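Fibrinogen alpha subunit (Gallus gallus, PDB 1M1J) supplies one of the three kinds of chain in fibrinogen, which after thrombin cleavage probably polymerises into the insoluble fibrin matrix of blood clots. Local coordinates at residues S84-V87 / I88-I92; G101-Q104 / L105-Y109; D154-I157 / K158-C162. All coordinates share one frame; numbering follows the deposited sequence.

Interaction 1 of 3, residues S84-V87 / I88-I92; sequences SNRV and IVETI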
loop_
_atom_site.group_PDB
_atom_site.type_symbol
_atom_site.label_atom_id
_atom_site.label_comp_id
_atom_site.label_asym_id
_atom_site.label_seq_id
_atom_site.Cartn_x
_atom_site.Cartn_y
_atom_site.Cartn_z
ATOM N N SER D 84 29.586 44.021 -3.277
ATOM C CA SER D 84 28.911 45.294 -3.452
ATOM C C SER D 84 29.385 46.206 -2.331
ATOM O O SER D 84 29.332 47.427 -2.446
ATOM C CB SER D 84 27.394 45.096 -3.372
ATOM O OG SER D 84 26.697 46.298 -3.648
ATOM N N ASN D 85 29.849 45.597 -1.243
ATOM C CA ASN D 85 30.356 46.346 -0.102
ATOM C C ASN D 85 31.786 46.761 -0.407
ATOM O O ASN D 85 32.327 47.669 0.224
ATOM C CB ASN D 85 30.320 45.490 1.168
ATOM C CG ASN D 85 31.103 46.108 2.315
ATOM O OD1 ASN D 85 32.331 46.190 2.268
ATOM N ND2 ASN D 85 30.395 46.550 3.352
ATOM N N ARG D 86 32.397 46.090 -1.379
ATOM C CA ARG D 86 33.760 46.419 -1.772
ATOM C C ARG D 86 33.721 47.360 -2.977
ATOM O O ARG D 86 34.398 48.390 -2.984
ATOM C CB ARG D 86 34.560 45.153 -2.125
ATOM C CG ARG D 86 34.158 44.493 -3.441
ATOM C CD ARG D 86 35.161 43.431 -3.875
ATOM N NE ARG D 86 34.799 42.825 -5.155
ATOM C CZ ARG D 86 34.752 43.479 -6.313
ATOM N NH1 ARG D 86 35.045 44.772 -6.365
ATOM N NH2 ARG D 86 34.406 42.840 -7.423
ATOM N N VAL D 87 32.917 47.015 -3.985
ATOM C CA VAL D 87 32.802 47.841 -5.186
ATOM C C VAL D 87 32.382 49.248 -4.780
ATOM O O VAL D 87 32.271 50.143 -5.617
ATOM C CB VAL D 87 31.777 47.251 -6.198
ATOM C CG1 VAL D 87 31.641 48.162 -7.414
ATOM C CG2 VAL D 87 32.235 45.879 -6.653
ATOM N N ILE D 88 32.151 49.431 -3.485
ATOM C CA ILE D 88 31.774 50.727 -2.943
ATOM C C ILE D 88 32.964 51.303 -2.188
ATOM O O ILE D 88 33.347 52.454 -2.407
ATOM C CB ILE D 88 30.563 50.615 -1.990
ATOM C CG1 ILE D 88 29.291 50.385 -2.808
ATOM C CG2 ILE D 88 30.430 51.878 -1.153
ATOM C CD1 ILE D 88 28.036 50.231 -1.974
ATOM N N VAL D 89 33.554 50.502 -1.307
ATOM C CA VAL D 89 34.713 50.953 -0.545
ATOM C C VAL D 89 35.822 51.402 -1.500
ATOM O O VAL D 89 36.601 52.304 -1.186
ATOM C CB VAL D 89 35.241 49.833 0.379
ATOM C CG1 VAL D 89 36.548 50.259 1.031
ATOM C CG2 VAL D 89 34.206 49.529 1.449
ATOM N N GLU D 90 35.876 50.774 -2.672
ATOM C CA GLU D 90 36.872 51.115 -3.679
ATOM C C GLU D 90 36.656 52.534 -4.185
ATOM O O GLU D 90 37.570 53.360 -4.152
ATOM C CB GLU D 90 36.801 50.145 -4.861
ATOM C CG GLU D 90 37.069 48.698 -4.495
ATOM C CD GLU D 90 37.261 47.817 -5.715
ATOM O OE1 GLU D 90 36.394 47.841 -6.618
ATOM O OE2 GLU D 90 38.282 47.096 -5.766
ATOM N N THR D 91 35.446 52.813 -4.656
ATOM C CA THR D 91 35.127 54.138 -5.160
ATOM C C THR D 91 35.153 55.153 -4.016
ATOM O O THR D 91 35.374 56.342 -4.239
ATOM C CB THR D 91 33.754 54.148 -5.853
ATOM O OG1 THR D 91 33.760 53.206 -6.935
ATOM C CG2 THR D 91 33.452 55.528 -6.407
ATOM N N ILE D 92 34.938 54.677 -2.792
ATOM C CA ILE D 92 34.973 55.538 -1.609
ATOM C C ILE D 92 36.433 55.872 -1.294
ATOM O O ILE D 92 36.730 56.834 -0.582
ATOM C CB ILE D 92 34.324 54.835 -0.380
ATOM C CG1 ILE D 92 32.804 54.824 -0.539
ATOM C CG2 ILE D 92 34.700 55.539 0.919
ATOM C CD1 ILE D 92 32.188 56.206 -0.586
#
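Arg86 and Glu90 form an i to i+4 salt bridge along helix 82-160, the alpha-chain strand of fibrinogen's three-chain coiled coil. Their side chains run side by side in the same direction, and NH1 of Arg86 faces OE1 of Glu90 at 3.4 Å, a long separation for an ion pair. The carboxylate oxygen lies at the edge of the guanidinium, near its plane, although the two planar groups are turned 67° apart. Arg86 has CG between its backbone N and carbonyl carbon (chi1 72°) and then runs extended to NE, which carries the guanidinium round to Glu90. Beneath the pair, Glu90 N donates to Arg86 O at 2.8 Å, a nearly linear bond. One residue back the helix is looser: the bond from Val89 N to Asn85 O is weak at 3.4 Å, and Ile88 N and Thr91 N lack a bond to the preceding turn, so the helix is kinked. Ile88 belongs to another face, its CG1 and CD1 reaching back beside the carbonyl oxygen of Ser84. Apolar side chains of two other chains and His219 of the returning C-terminal part of the same chain pack on this isoleucine. Charged, flexible side chains suit the exposed face and a branched hydrocarbon the buried one; the long ion pair probably adds modest electrostatic cohesion where the backbone bonding is uneven.

Interaction 2 of 3, residues G101-Q104 / L105-Y109; sequences GAQQ and LDENY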
loop_
_atom_site.group_PDB
_atom_site.type_symbol
_atom_site.label_atom_id
_atom_site.label_comp_id
_atom_site.label_asym_id
_atom_site.label_seq_id
_atom_site.Cartn_x
_atom_site.Cartn_y
_atom_site.Cartn_z
ATOM N N GLY D 101 41.120 66.946 -1.685
ATOM C CA GLY D 101 42.088 67.750 -2.407
ATOM C C GLY D 101 41.467 68.931 -3.126
ATOM O O GLY D 101 41.749 70.079 -2.789
ATOM N N ALA D 102 40.622 68.657 -4.115
ATOM C CA ALA D 102 39.968 69.722 -4.869
ATOM C C ALA D 102 39.213 70.695 -3.958
ATOM O O ALA D 102 38.641 71.678 -4.430
ATOM C CB ALA D 102 39.018 69.128 -5.903
ATOM N N GLN D 103 39.208 70.423 -2.657
ATOM C CA GLN D 103 38.535 71.302 -1.708
ATOM C C GLN D 103 39.566 72.282 -1.153
ATOM O O GLN D 103 39.243 73.436 -0.871
ATOM C CB GLN D 103 37.901 70.492 -0.572
ATOM C CG GLN D 103 38.849 70.125 0.560
ATOM C CD GLN D 103 39.026 71.253 1.559
ATOM O OE1 GLN D 103 39.901 71.198 2.426
ATOM N NE2 GLN D 103 38.188 72.280 1.448
ATOM N N GLN D 104 40.805 71.817 -0.993
ATOM C CA GLN D 104 41.885 72.669 -0.498
ATOM C C GLN D 104 42.178 73.739 -1.544
ATOM O O GLN D 104 42.511 74.876 -1.209
ATOM C CB GLN D 104 43.151 71.850 -0.228
ATOM C CG GLN D 104 43.085 70.989 1.020
ATOM C CD GLN D 104 44.411 70.324 1.335
ATOM O OE1 GLN D 104 45.428 70.997 1.507
ATOM N NE2 GLN D 104 44.407 68.997 1.412
ATOM N N LEU D 105 42.059 73.361 -2.813
ATOM C CA LEU D 105 42.270 74.284 -3.920
ATOM C C LEU D 105 41.398 75.513 -3.676
ATOM O O LEU D 105 41.850 76.654 -3.798
ATOM C CB LEU D 105 41.855 73.625 -5.237
ATOM C CG LEU D 105 42.769 72.582 -5.888
ATOM C CD1 LEU D 105 43.920 73.285 -6.578
ATOM C CD2 LEU D 105 43.275 71.589 -4.851
ATOM N N ASP D 106 40.144 75.253 -3.320
ATOM C CA ASP D 106 39.165 76.297 -3.057
ATOM C C ASP D 106 39.442 77.069 -1.768
ATOM O O ASP D 106 38.853 78.121 -1.540
ATOM C CB ASP D 106 37.763 75.682 -3.026
ATOM C CG ASP D 106 37.364 75.078 -4.369
ATOM O OD1 ASP D 106 38.238 74.485 -5.038
ATOM O OD2 ASP D 106 36.180 75.184 -4.755
ATOM N N GLU D 107 40.328 76.551 -0.924
ATOM C CA GLU D 107 40.680 77.243 0.317
ATOM C C GLU D 107 41.909 78.106 0.061
ATOM O O GLU D 107 42.087 79.160 0.674
ATOM C CB GLU D 107 40.985 76.255 1.442
ATOM C CG GLU D 107 39.769 75.563 2.026
ATOM C CD GLU D 107 40.099 74.823 3.310
ATOM O OE1 GLU D 107 40.479 75.487 4.298
ATOM O OE2 GLU D 107 39.985 73.580 3.330
ATOM N N ASN D 108 42.760 77.636 -0.847
ATOM C CA ASN D 108 43.967 78.355 -1.225
ATOM C C ASN D 108 43.533 79.601 -1.977
ATOM O O ASN D 108 43.829 80.723 -1.560
ATOM C CB ASN D 108 44.846 77.482 -2.121
ATOM C CG ASN D 108 45.544 76.381 -1.350
ATOM O OD1 ASN D 108 44.918 75.655 -0.576
ATOM N ND2 ASN D 108 46.848 76.249 -1.558
ATOM N N TYR D 109 42.819 79.398 -3.083
ATOM C CA TYR D 109 42.323 80.511 -3.881
ATOM C C TYR D 109 41.621 81.483 -2.934
ATOM O O TYR D 109 41.551 82.682 -3.195
ATOM C CB TYR D 109 41.342 80.005 -4.944
ATOM C CG TYR D 109 40.866 81.073 -5.903
ATOM C CD1 TYR D 109 40.009 82.091 -5.481
ATOM C CD2 TYR D 109 41.317 81.098 -7.222
ATOM C CE1 TYR D 109 39.616 83.112 -6.347
ATOM C CE2 TYR D 109 40.931 82.114 -8.100
ATOM C CZ TYR D 109 40.083 83.120 -7.654
ATOM O OH TYR D 109 39.727 84.145 -8.508
#
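Leu105 N returns to Gly101 O with a 3.3 Å hydrogen bond, joining a weakly bonded portion of helix 82-160, the alpha-chain strand of the coiled coil, at 101-104 to the more regular turn at 105-109. Gly101 O also takes the N-H of Gln104, a tighter i to i+3 link within the first segment. Gln104 O repeats this double acceptance: Asn108 N reaches it at 2.8 Å from nearly straight ahead, whereas Glu107 N, also at 2.8 Å, comes from above the carbonyl plane, 68° out of it. Mixed spacing of this kind leaves the turn part-way between alpha and 3-10 bonding.

The side chains sort by face. Gln103 and Glu107 cross obliquely on the outer side, their amide and carboxylate planes 41° apart, and the carboxylate oxygen OE2 comes to the amide group. Gln103 folds back at chi2 (82°), which turns its amide toward the extended Glu107. Polar residues suit this surface contact, in which none of the touching residues is buried. Leu105 turns to another chain, packing on an acidic side chain of it, while neighbouring Asp106 lies against an apolar side chain of that chain and Ala102 against a basic one of a second chain. The leucine's CD2 reaches back beside the carbonyl oxygen of Gly101 and lies 3.8 Å from Ala102 CA.

Interaction 3 of 3, residues D154-I157 / K158-C162; sequences DIDI and KIRAC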
loop_
_atom_site.group_PDB
_atom_site.type_symbol
_atom_site.label_atom_id
_atom_site.label_comp_id
_atom_site.label_asym_id
_atom_site.label_seq_id
_atom_site.Cartn_x
_atom_site.Cartn_y
_atom_site.Cartn_z
ATOM N N ASP D 154 46.623 143.521 -20.148
ATOM C CA ASP D 154 46.645 144.671 -19.248
ATOM C C ASP D 154 48.050 145.278 -19.252
ATOM O O ASP D 154 48.217 146.491 -19.365
ATOM C CB ASP D 154 46.278 144.254 -17.822
ATOM C CG ASP D 154 45.961 145.448 -16.921
ATOM O OD1 ASP D 154 46.260 145.387 -15.704
ATOM O OD2 ASP D 154 45.397 146.443 -17.424
ATOM N N ILE D 155 49.065 144.430 -19.139
ATOM C CA ILE D 155 50.432 144.911 -19.130
ATOM C C ILE D 155 50.831 145.513 -20.470
ATOM O O ILE D 155 51.564 146.498 -20.508
ATOM C CB ILE D 155 51.408 143.789 -18.753
ATOM C CG1 ILE D 155 51.072 143.286 -17.342
ATOM C CG2 ILE D 155 52.839 144.304 -18.809
ATOM C CD1 ILE D 155 51.837 142.038 -16.908
ATOM N N ASP D 156 50.347 144.935 -21.567
ATOM C CA ASP D 156 50.672 145.452 -22.892
ATOM C C ASP D 156 50.201 146.897 -22.991
ATOM O O ASP D 156 50.922 147.782 -23.450
ATOM C CB ASP D 156 49.992 144.611 -23.976
ATOM C CG ASP D 156 50.161 145.197 -25.373
ATOM O OD1 ASP D 156 49.569 146.254 -25.655
ATOM O OD2 ASP D 156 50.887 144.607 -26.196
ATOM N N ILE D 157 48.977 147.121 -22.546
ATOM C CA ILE D 157 48.376 148.437 -22.572
ATOM C C ILE D 157 49.116 149.396 -21.646
ATOM O O ILE D 157 49.429 150.522 -22.029
ATOM C CB ILE D 157 46.888 148.337 -22.164
ATOM C CG1 ILE D 157 46.097 147.693 -23.306
ATOM C CG2 ILE D 157 46.321 149.701 -21.820
ATOM C CD1 ILE D 157 44.640 147.431 -22.969
ATOM N N LYS D 158 49.410 148.945 -20.434
ATOM C CA LYS D 158 50.096 149.796 -19.479
ATOM C C LYS D 158 51.556 150.102 -19.828
ATOM O O LYS D 158 52.040 151.199 -19.541
ATOM C CB LYS D 158 49.980 149.202 -18.073
ATOM C CG LYS D 158 48.543 149.212 -17.537
ATOM C CD LYS D 158 48.470 148.682 -16.128
ATOM C CE LYS D 158 47.053 148.742 -15.563
ATOM N NZ LYS D 158 47.011 148.290 -14.129
ATOM N N ILE D 159 52.261 149.155 -20.444
ATOM C CA ILE D 159 53.645 149.416 -20.820
ATOM C C ILE D 159 53.640 150.470 -21.915
ATOM O O ILE D 159 54.426 151.415 -21.885
ATOM C CB ILE D 159 54.363 148.160 -21.372
ATOM C CG1 ILE D 159 54.876 147.297 -20.225
ATOM C CG2 ILE D 159 55.569 148.570 -22.224
ATOM C CD1 ILE D 159 55.453 145.957 -20.699
ATOM N N ARG D 160 52.740 150.309 -22.878
ATOM C CA ARG D 160 52.666 151.253 -23.979
ATOM C C ARG D 160 52.330 152.656 -23.493
ATOM O O ARG D 160 52.737 153.638 -24.109
ATOM C CB ARG D 160 51.635 150.802 -25.019
ATOM C CG ARG D 160 51.632 151.681 -26.247
ATOM C CD ARG D 160 50.868 151.092 -27.437
ATOM N NE ARG D 160 51.341 149.769 -27.800
ATOM C CZ ARG D 160 50.788 148.638 -27.371
ATOM N NH1 ARG D 160 49.732 148.683 -26.568
ATOM N NH2 ARG D 160 51.294 147.463 -27.741
ATOM N N ALA D 161 51.603 152.752 -22.384
ATOM C CA ALA D 161 51.220 154.053 -21.845
ATOM C C ALA D 161 52.403 154.775 -21.216
ATOM O O ALA D 161 52.265 155.888 -20.718
ATOM C CB ALA D 161 50.117 153.890 -20.821
ATOM N N CYS D 162 53.564 154.132 -21.208
ATOM C CA CYS D 162 54.743 154.768 -20.655
ATOM C C CYS D 162 55.425 155.563 -21.759
ATOM O O CYS D 162 56.180 156.495 -21.491
ATOM C CB CYS D 162 55.707 153.725 -20.112
ATOM S SG CYS D 162 55.170 153.032 -18.530
#
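Asp154 to Arg160 form the last turns of helix 82-160, with successive i to i+4 bonds from Lys158 N to Asp154 O (2.9 Å), Ile159 N to Ile155 O (2.7 Å) and Arg160 N to Asp156 O (3.2 Å). The next one, Ala161 N to Ile157 O, is weak, and the chain leaves the helix there.

Two acid-base pairs and one apolar pair repeat the same spacing. Asp156 and Arg160 lie side by side: NH1 of Arg160 meets OD1 of Asp156 at 2.6 Å on the syn side of the carboxylate, with the oxygen at the edge of the guanidinium and close to its plane. NH2 adds weaker bonds to both carboxylate oxygens, and the two planes are 43° apart. Arg160 bends at chi3 (-55°), which folds its guanidinium back toward the aspartate. Lys158, extended beyond CG, brings NZ to OD1 of Asp154 at 3.4 Å, a weak bridge; the stronger partners of both side chains are on other chains: Asp154 OD2 pairs with a basic side chain of one and Lys158 NZ with an acidic side chain of another. On the face between the two acid-base pairs, Ile155 CG2 touches Ile159 CD1 at 3.6 Å, and both isoleucines pack on apolar side chains of those two chains, as coiled-coil core positions do.

Cys162, just past the helix, makes the disulfide to the gamma chain. The charges of this buried helix end are thus largely paired, the internal Asp156-Arg160 bridge being joined by ion pairs that cross between chains, consistent with a tightly tied end of the coiled coil.

Overall arrangement
All three contacts are on the single helix 82-160, in series from N- to C-terminus and within the part of the chain characteristic of fibrinogen alpha and beta chains. Interactions 1 and 2 have centres about 26 Å apart; the centre of interaction 3 is about 78 Å from that of interaction 2 and about 103 Å from that of interaction 1, with interactions 1 and 3 on opposite sides of the chain's centre. No two touch. Burial differs: interaction 1 is partly buried, 101-109 is a surface contact, and 154-162 is buried beside the gamma-chain disulfide. The helix is one strand of the coiled coil that connects the central and distal nodules, and its surroundings change along its length.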